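Local structure of immune protein (Enterobacter cloacae, 6D7Y) at residues Y118-S123 and E129-G134. The protein binds the toxic C-terminal tip of CdiA and probably neutralises it as the immunity protein of a contact-dependent growth inhibition system. Sequence-based numbering, arbitrary orientation.
Sequences YMNGIS and ENFYGG
Phe131 reaches out from its strand toward the helix and lays its ring against the turn formed by Met119, Asn120 and Ser123. With chi1 at 57°, CG sits between the backbone N and the carbonyl carbon, and the ring stands out from the strand far enough for its outer atoms to meet the helix backbone: CZ lies 3.6 Å from Asn120 CA, while Met119 C rests over one face, offset toward the rim. A flat apolar ring suits this buried place between helix and strand, where it also packs on Phe146. Met119 and Phe131 run past each other in opposite senses, the selenomethionine reaching from the helix toward the strand. Met119 CB touches Phe131 CD2 at 3.5 Å, and the bend at chi3 (108°) brings Met119 CE to 3.8 Å from Phe131 CB. The selenium is 5.5 Å from the ring centroid and approaches obliquely, a Met-aromatic contact. A long, flexible, apolar chain fits here, packing also on Val7, Phe9 and Phe146. Asn120 lies at the exposed margin, where a polar end suits the solvent side; its OD1 comes within 3.7 Å of Phe131 CZ, the amide turned 35° from the ring plane. Ser123 adds CB, 4.2 Å from Phe131 CE1. Tyr132 points the opposite way from the strand, to a cation-pi contact with Arg144. Connected by a short turn, helix 105-126 and strand 130-135 run antiparallel, their local axes 9.3 Å apart: a helix packed on an antiparallel sheet, as in alpha+beta folds.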
loop_
_atom_site.group_PDB
_atom_site.type_symbol
_atom_site.label_atom_id
_atom_site.label_comp_id
_atom_site.label_asym_id
_atom_site.label_seq_id
_atom_site.Cartn_x
_atom_site.Cartn_y
_atom_site.Cartn_z
ATOM N N TYR B 118 10.644 2.059 -6.665
ATOM C CA TYR B 118 10.405 2.673 -5.365
ATOM C C TYR B 118 10.423 1.671 -4.213
ATOM O O TYR B 118 11.123 1.875 -3.215
ATOM C CB TYR B 118 9.072 3.442 -5.358
ATOM C CG TYR B 118 8.681 3.883 -3.967
ATOM C CD1 TYR B 118 9.427 4.845 -3.296
ATOM C CD2 TYR B 118 7.586 3.328 -3.317
ATOM C CE1 TYR B 118 9.102 5.241 -2.011
ATOM C CE2 TYR B 118 7.247 3.722 -2.032
ATOM C CZ TYR B 118 8.008 4.681 -1.386
ATOM O OH TYR B 118 7.698 5.083 -0.108
HETATM N N MSE B 119 9.680 0.580 -4.368
HETATM C CA MSE B 119 9.565 -0.457 -3.324
HETATM C C MSE B 119 10.861 -1.175 -3.120
HETATM O O MSE B 119 11.272 -1.414 -1.983
HETATM C CB MSE B 119 8.445 -1.445 -3.696
HETATM C CG MSE B 119 7.091 -0.751 -3.641
HETATM SE SE MSE B 119 5.702 -1.826 -4.541
HETATM C CE MSE B 119 4.795 -2.368 -2.886
ATOM N N ASN B 120 11.528 -1.524 -4.214
ATOM C CA ASN B 120 12.820 -2.216 -4.113
ATOM C C ASN B 120 13.813 -1.327 -3.362
ATOM O O ASN B 120 14.603 -1.803 -2.550
ATOM C CB ASN B 120 13.385 -2.524 -5.491
ATOM C CG ASN B 120 14.661 -3.331 -5.419
ATOM O OD1 ASN B 120 14.685 -4.426 -4.861
ATOM N ND2 ASN B 120 15.717 -2.808 -6.007
ATOM N N GLY B 121 13.748 -0.032 -3.651
ATOM C CA GLY B 121 14.614 0.947 -3.025
ATOM C C GLY B 121 14.464 1.068 -1.520
ATOM O O GLY B 121 15.418 1.425 -0.852
ATOM N N ILE B 122 13.272 0.787 -0.990
ATOM C CA ILE B 122 13.027 0.865 0.460
ATOM C C ILE B 122 12.866 -0.504 1.149
ATOM O O ILE B 122 12.576 -0.564 2.353
ATOM C CB ILE B 122 11.805 1.773 0.793
ATOM C CG1 ILE B 122 10.469 1.152 0.348
ATOM C CG2 ILE B 122 11.995 3.150 0.162
ATOM C CD1 ILE B 122 9.258 1.941 0.782
ATOM N N SER B 123 13.062 -1.588 0.400
ATOM C CA SER B 123 12.922 -2.936 0.962
ATOM C C SER B 123 13.926 -3.201 2.087
ATOM O O SER B 123 13.575 -3.793 3.108
ATOM C CB SER B 123 13.045 -3.988 -0.139
ATOM O OG SER B 123 14.251 -3.839 -0.859
ATOM N N GLU B 129 8.500 -8.837 3.670
ATOM C CA GLU B 129 8.860 -10.126 3.022
ATOM C C GLU B 129 8.821 -10.126 1.486
ATOM O O GLU B 129 9.714 -10.657 0.842
ATOM C CB GLU B 129 7.994 -11.271 3.565
ATOM C CG GLU B 129 8.163 -11.505 5.061
ATOM C CD GLU B 129 7.386 -12.714 5.577
ATOM O OE1 GLU B 129 7.435 -12.961 6.803
ATOM O OE2 GLU B 129 6.731 -13.420 4.769
ATOM N N ASN B 130 7.773 -9.553 0.901
ATOM C CA ASN B 130 7.658 -9.491 -0.547
ATOM C C ASN B 130 6.927 -8.228 -0.923
ATOM O O ASN B 130 6.256 -7.635 -0.083
ATOM C CB ASN B 130 6.807 -10.647 -1.082
ATOM C CG ASN B 130 7.457 -11.988 -0.920
ATOM O OD1 ASN B 130 8.539 -12.241 -1.445
ATOM N ND2 ASN B 130 6.768 -12.882 -0.239
ATOM N N PHE B 131 7.111 -7.822 -2.170
ATOM C CA PHE B 131 6.390 -6.665 -2.737
ATOM C C PHE B 131 5.984 -7.073 -4.152
ATOM O O PHE B 131 6.731 -7.770 -4.844
ATOM C CB PHE B 131 7.188 -5.363 -2.641
ATOM C CG PHE B 131 8.540 -5.386 -3.288
ATOM C CD1 PHE B 131 9.640 -5.925 -2.619
ATOM C CD2 PHE B 131 8.758 -4.795 -4.524
ATOM C CE1 PHE B 131 10.901 -5.917 -3.201
ATOM C CE2 PHE B 131 10.018 -4.790 -5.106
ATOM C CZ PHE B 131 11.090 -5.357 -4.447
ATOM N N TYR B 132 4.795 -6.675 -4.596
ATOM C CA TYR B 132 4.328 -7.075 -5.917
ATOM C C TYR B 132 3.227 -6.166 -6.323
ATOM O O TYR B 132 2.707 -5.435 -5.483
ATOM C CB TYR B 132 3.885 -8.556 -5.980
ATOM C CG TYR B 132 2.980 -9.044 -4.861
ATOM C CD1 TYR B 132 1.605 -8.915 -4.942
ATOM C CD2 TYR B 132 3.509 -9.643 -3.719
ATOM C CE1 TYR B 132 0.778 -9.372 -3.934
ATOM C CE2 TYR B 132 2.688 -10.115 -2.702
ATOM C CZ TYR B 132 1.319 -9.955 -2.809
ATOM O OH TYR B 132 0.475 -10.398 -1.817
ATOM N N GLY B 133 2.923 -6.186 -7.613
ATOM C CA GLY B 133 1.892 -5.316 -8.159
ATOM C C GLY B 133 1.205 -5.954 -9.338
ATOM O O GLY B 133 1.815 -6.675 -10.122
ATOM N N GLY B 134 -0.080 -5.644 -9.492
ATOM C CA GLY B 134 -0.833 -6.221 -10.570
ATOM C C GLY B 134 -2.249 -5.712 -10.664
ATOM O O GLY B 134 -2.652 -4.803 -9.910
#